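PDB 2F2B: aquaporin aqpM from Methanothermobacter marburgensis str. Marburg, which forms a membrane channel that lets water pass in either direction under osmotic drive and also briefly raises the initial glycerol flux. Local coordinates for residues A[40-45]-A[139-144]; A[148-153]-A[192-197]. All blocks are in the same frame, centred on the assembly; numbering follows the deposited sequence.

Contact 1: A[40-45]-A[139-144]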
loop_
_atom_site.group_PDB
_atom_site.type_symbol
_atom_site.label_atom_id
_atom_site.label_comp_id
_atom_site.label_asym_id
_atom_site.label_seq_id
_atom_site.Cartn_x
_atom_site.Cartn_y
_atom_site.Cartn_z
ATOM N N ASN A 40 -1.602 -6.831 -26.481
ATOM C CA ASN A 40 -0.641 -6.258 -27.419
ATOM C C ASN A 40 0.796 -6.559 -26.976
ATOM O O ASN A 40 1.042 -6.876 -25.811
ATOM C CB ASN A 40 -0.852 -4.744 -27.573
ATOM C CG ASN A 40 -0.456 -3.963 -26.337
ATOM O OD1 ASN A 40 -1.266 -3.748 -25.433
ATOM N ND2 ASN A 40 0.799 -3.539 -26.289
ATOM N N PRO A 41 1.763 -6.466 -27.907
ATOM C CA PRO A 41 3.190 -6.724 -27.678
ATOM C C PRO A 41 3.867 -5.993 -26.520
ATOM O O PRO A 41 4.799 -6.525 -25.919
ATOM C CB PRO A 41 3.822 -6.367 -29.022
ATOM C CG PRO A 41 2.753 -6.747 -29.989
ATOM C CD PRO A 41 1.521 -6.169 -29.331
ATOM N N PHE A 42 3.412 -4.780 -26.220
ATOM C CA PHE A 42 4.000 -3.986 -25.138
ATOM C C PHE A 42 3.775 -4.679 -23.791
ATOM O O PHE A 42 4.581 -4.543 -22.869
ATOM C CB PHE A 42 3.372 -2.587 -25.126
ATOM C CG PHE A 42 4.113 -1.587 -24.277
ATOM C CD1 PHE A 42 3.430 -0.822 -23.336
ATOM C CD2 PHE A 42 5.480 -1.381 -24.445
ATOM C CE1 PHE A 42 4.097 0.138 -22.573
ATOM C CE2 PHE A 42 6.158 -0.420 -23.687
ATOM C CZ PHE A 42 5.464 0.341 -22.750
ATOM N N ASN A 43 2.674 -5.419 -23.694
ATOM C CA ASN A 43 2.319 -6.167 -22.488
ATOM C C ASN A 43 2.950 -7.554 -22.662
ATOM O O ASN A 43 2.462 -8.375 -23.441
ATOM C CB ASN A 43 0.785 -6.252 -22.380
ATOM C CG ASN A 43 0.306 -6.877 -21.074
ATOM O OD1 ASN A 43 -0.771 -6.537 -20.575
ATOM N ND2 ASN A 43 1.084 -7.802 -20.530
ATOM N N ILE A 44 4.045 -7.804 -21.949
ATOM C CA ILE A 44 4.765 -9.074 -22.058
ATOM C C ILE A 44 4.326 -10.167 -21.091
ATOM O O ILE A 44 4.871 -11.271 -21.111
ATOM C CB ILE A 44 6.283 -8.875 -21.859
ATOM C CG1 ILE A 44 6.573 -8.505 -20.400
ATOM C CG2 ILE A 44 6.792 -7.784 -22.789
ATOM C CD1 ILE A 44 8.042 -8.525 -20.044
ATOM N N GLY A 45 3.348 -9.868 -20.247
ATOM C CA GLY A 45 2.896 -10.853 -19.283
ATOM C C GLY A 45 2.690 -10.188 -17.940
ATOM O O GLY A 45 1.804 -10.565 -17.177
ATOM N N PRO A 139 9.334 -3.829 -25.283
ATOM C CA PRO A 139 9.052 -3.718 -26.720
ATOM C C PRO A 139 8.819 -2.295 -27.221
ATOM O O PRO A 139 7.981 -1.564 -26.692
ATOM C CB PRO A 139 7.826 -4.611 -26.899
ATOM C CG PRO A 139 8.062 -5.686 -25.874
ATOM C CD PRO A 139 8.493 -4.873 -24.669
ATOM N N GLY A 140 9.570 -1.908 -28.248
ATOM C CA GLY A 140 9.424 -0.576 -28.812
ATOM C C GLY A 140 10.254 0.495 -28.126
ATOM O O GLY A 140 10.340 1.621 -28.613
ATOM N N ILE A 141 10.870 0.154 -26.998
ATOM C CA ILE A 141 11.685 1.116 -26.264
ATOM C C ILE A 141 13.148 1.013 -26.694
ATOM O O ILE A 141 13.752 -0.056 -26.622
ATOM C CB ILE A 141 11.580 0.873 -24.735
ATOM C CG1 ILE A 141 10.112 0.972 -24.291
ATOM C CG2 ILE A 141 12.457 1.863 -23.984
ATOM C CD1 ILE A 141 9.445 2.318 -24.571
ATOM N N SER A 142 13.717 2.130 -27.138
ATOM C CA SER A 142 15.105 2.145 -27.593
ATOM C C SER A 142 16.108 2.250 -26.451
ATOM O O SER A 142 15.747 2.526 -25.305
ATOM C CB SER A 142 15.341 3.308 -28.558
ATOM O OG SER A 142 15.386 4.537 -27.856
ATOM N N TYR A 143 17.375 2.028 -26.784
ATOM C CA TYR A 143 18.461 2.094 -25.820
ATOM C C TYR A 143 18.485 3.431 -25.085
ATOM O O TYR A 143 18.617 3.468 -23.862
ATOM C CB TYR A 143 19.798 1.859 -26.543
ATOM C CG TYR A 143 21.036 2.065 -25.696
ATOM C CD1 TYR A 143 21.510 3.347 -25.411
ATOM C CD2 TYR A 143 21.736 0.976 -25.178
ATOM C CE1 TYR A 143 22.649 3.539 -24.630
ATOM C CE2 TYR A 143 22.872 1.156 -24.397
ATOM C CZ TYR A 143 23.322 2.437 -24.126
ATOM O OH TYR A 143 24.440 2.614 -23.346
ATOM N N TRP A 144 18.353 4.526 -25.827
ATOM C CA TRP A 144 18.385 5.848 -25.213
ATOM C C TRP A 144 17.135 6.182 -24.411
ATOM O O TRP A 144 17.209 6.927 -23.436
ATOM C CB TRP A 144 18.654 6.921 -26.273
ATOM C CG TRP A 144 20.056 6.839 -26.801
ATOM C CD1 TRP A 144 20.443 6.432 -28.045
ATOM C CD2 TRP A 144 21.262 7.102 -26.072
ATOM N NE1 TRP A 144 21.816 6.420 -28.136
ATOM C CE2 TRP A 144 22.343 6.827 -26.938
ATOM C CE3 TRP A 144 21.534 7.539 -24.767
ATOM C CZ2 TRP A 144 23.679 6.976 -26.544
ATOM C CZ3 TRP A 144 22.862 7.688 -24.374
ATOM C CH2 TRP A 144 23.918 7.406 -25.262
#
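The bond from Asn-43 N to Asn-40 O, 3.0 Å, closes a type I beta turn whose central residues, Pro-41 and Phe-42, both meet Pro-139 of the other segment. Phe-42 and Pro-139 are the closest backbone pair across the contact, with CA atoms 5.3 Å apart. Pro-139 also gives up the most surface, and three residues of the turn segment meet it in different ways. The carbonyl O of Pro-41 lies 3.4 Å from Pro-139 CG, so the proline ring rests against a peptide oxygen. Ile-44 comes from another direction: its CG2 branch lies 3.9 Å from both CG and CD of Pro-139, the two side chains crossing at about a right angle. Phe-42 uses the edge of its ring. With CG anti to the backbone N (chi1 -167°), the ring reaches the second segment although its CB does not head there, and CD2 lies 3.4 Å from Pro-139 O, which sits near the ring plane. Farther round the same edge, CE2 meets Ile-141 CG1 at 4.2 Å, an apolar touch. Between these two partners the chain turns at Gly-140, whose phi of 87° suits glycine. Phe-42 is buried; Met-31 of a second subunit packs on it, while Ala-122 of that subunit packs on Ile-141. Beyond the contact, Ser-142 N-caps helix 143-166, and its own N is bonded to Gln-145 OE1. The evidence is therefore of two loops predicted to be extracellular, joined by apolar and edge contacts: the connection after the first transmembrane helix and the one before the fourth, on the outer face of the aquaporin fold, beside a subunit boundary of the homotetramer.

Contact 2: A[148-153]-A[192-197]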
loop_
_atom_site.group_PDB
_atom_site.type_symbol
_atom_site.label_atom_id
_atom_site.label_comp_id
_atom_site.label_asym_id
_atom_site.label_seq_id
_atom_site.Cartn_x
_atom_site.Cartn_y
_atom_site.Cartn_z
ATOM N N LEU A 148 17.226 7.210 -20.525
ATOM C CA LEU A 148 16.583 8.395 -19.966
ATOM C C LEU A 148 15.688 8.015 -18.788
ATOM O O LEU A 148 15.648 8.718 -17.782
ATOM C CB LEU A 148 15.764 9.121 -21.044
ATOM C CG LEU A 148 15.040 10.407 -20.623
ATOM C CD1 LEU A 148 16.033 11.418 -20.072
ATOM C CD2 LEU A 148 14.298 10.988 -21.825
ATOM N N ALA A 149 14.979 6.896 -18.912
ATOM C CA ALA A 149 14.100 6.432 -17.840
ATOM C C ALA A 149 14.897 6.138 -16.571
ATOM O O ALA A 149 14.497 6.527 -15.469
ATOM C CB ALA A 149 13.342 5.180 -18.286
ATOM N N GLU A 150 16.030 5.457 -16.723
ATOM C CA GLU A 150 16.866 5.128 -15.573
ATOM C C GLU A 150 17.449 6.385 -14.923
ATOM O O GLU A 150 17.588 6.451 -13.702
ATOM C CB GLU A 150 17.980 4.162 -15.988
ATOM C CG GLU A 150 17.459 2.770 -16.361
ATOM C CD GLU A 150 16.898 2.000 -15.164
ATOM O OE1 GLU A 150 15.944 1.207 -15.347
ATOM O OE2 GLU A 150 17.421 2.177 -14.042
ATOM N N VAL A 151 17.789 7.386 -15.728
ATOM C CA VAL A 151 18.320 8.625 -15.166
ATOM C C VAL A 151 17.259 9.334 -14.321
ATOM O O VAL A 151 17.522 9.719 -13.178
ATOM C CB VAL A 151 18.798 9.604 -16.271
ATOM C CG1 VAL A 151 19.148 10.963 -15.650
ATOM C CG2 VAL A 151 20.017 9.036 -16.976
ATOM N N VAL A 152 16.062 9.509 -14.878
ATOM C CA VAL A 152 14.988 10.195 -14.156
ATOM C C VAL A 152 14.568 9.409 -12.915
ATOM O O VAL A 152 14.391 9.979 -11.834
ATOM C CB VAL A 152 13.756 10.422 -15.069
ATOM C CG1 VAL A 152 12.659 11.166 -14.298
ATOM C CG2 VAL A 152 14.168 11.229 -16.300
ATOM N N GLY A 153 14.415 8.100 -13.068
ATOM C CA GLY A 153 14.029 7.273 -11.937
ATOM C C GLY A 153 15.049 7.300 -10.810
ATOM O O GLY A 153 14.690 7.454 -9.644
ATOM N N ASN A 192 7.456 -0.979 -17.010
ATOM C CA ASN A 192 7.160 -1.413 -18.372
ATOM C C ASN A 192 7.900 -0.626 -19.453
ATOM O O ASN A 192 7.595 -0.752 -20.642
ATOM C CB ASN A 192 5.654 -1.347 -18.631
ATOM C CG ASN A 192 5.153 -2.527 -19.449
ATOM O OD1 ASN A 192 4.669 -3.513 -18.900
ATOM N ND2 ASN A 192 5.285 -2.437 -20.768
ATOM N N ILE A 193 8.868 0.186 -19.044
ATOM C CA ILE A 193 9.659 0.947 -20.003
ATOM C C ILE A 193 11.085 0.399 -20.033
ATOM O O ILE A 193 11.539 -0.108 -21.061
ATOM C CB ILE A 193 9.675 2.459 -19.660
ATOM C CG1 ILE A 193 8.255 3.026 -19.798
ATOM C CG2 ILE A 193 10.615 3.205 -20.601
ATOM C CD1 ILE A 193 8.136 4.499 -19.461
ATOM N N SER A 194 11.779 0.463 -18.898
ATOM C CA SER A 194 13.160 -0.016 -18.813
ATOM C C SER A 194 13.342 -1.146 -17.807
ATOM O O SER A 194 14.436 -1.692 -17.671
ATOM C CB SER A 194 14.074 1.127 -18.391
ATOM O OG SER A 194 13.765 1.518 -17.061
ATOM N N GLY A 195 12.277 -1.484 -17.090
ATOM C CA GLY A 195 12.379 -2.512 -16.071
ATOM C C GLY A 195 12.602 -1.822 -14.735
ATOM O O GLY A 195 12.523 -2.444 -13.678
ATOM N N SER A 196 12.891 -0.523 -14.798
ATOM C CA SER A 196 13.114 0.314 -13.613
ATOM C C SER A 196 14.109 -0.269 -12.614
ATOM O O SER A 196 13.763 -0.544 -11.460
ATOM C CB SER A 196 11.782 0.591 -12.908
ATOM O OG SER A 196 11.963 1.476 -11.813
ATOM N N SER A 197 15.347 -0.447 -13.061
ATOM C CA SER A 197 16.410 -0.990 -12.218
ATOM C C SER A 197 16.874 -0.026 -11.128
ATOM O O SER A 197 16.856 -0.369 -9.943
ATOM C CB SER A 197 17.616 -1.365 -13.080
ATOM O OG SER A 197 18.760 -1.540 -12.265
#
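Glu-150 keeps CG beside its backbone N and then bends at chi2 (-68°), which folds the carboxylate across to the 192-197 segment, while the first torsion of Ser-194 sets OG between its backbone N and carbonyl carbon, facing Glu-150. OE1 accepts two bonds. Ser-197 N reaches its syn lone pair at 2.9 Å with an N-H...O angle of 149°, and Ser-194 OG donates on the anti side at 2.8 Å, 28° out of the carboxylate plane. The same hydroxyl accepts from Ser-196 N at 3.2 Å, forming an ST turn, so OG relays between the bend and the carboxylate. OE2 has its own partner, Leu-198 N, and this grip on both oxygens should fix the rotation of the carboxylate and would tend to favour its ionised form. Beside this polar core, Ala-149 CB touches Ile-193 CG2 at 4.1 Å and Ser-194 OG at 3.9 Å, a small residue that lets the helix come close. All six touching residues are buried. Ser-197 OG is bonded to Asn-199 N and Thr-203 OG1, which carries the hold into the second NPA motif. A buried glutamate of the fourth membrane helix bonded to the backbone ahead of NPA 2 and the half-helix 200-214 is characteristic of the aquaporin fold.

From the N terminus, the chain runs through helix 4-33 into the loop holding 40-45. It then passes the first NPA motif and helix 100-122 before 139-144 closes contact 1, a span of 93 intervening residues. Contact 2 follows in series: helix 143-166 leads from one to the other, and the 38 residues between 148-153 and 192-197 form a shorter loop, so the two closures neither nest nor cross. Contact 1 joins the two outer loops, and contact 2 joins helix 143-166 to the chain leading into NPA 2. Their centres lie 13 Å apart, yet a probable hydrogen bond between Phe-42 O and Asn-192 ND2, 3.1 Å apart, and packing of Ile-141 on Ile-193 connect the two.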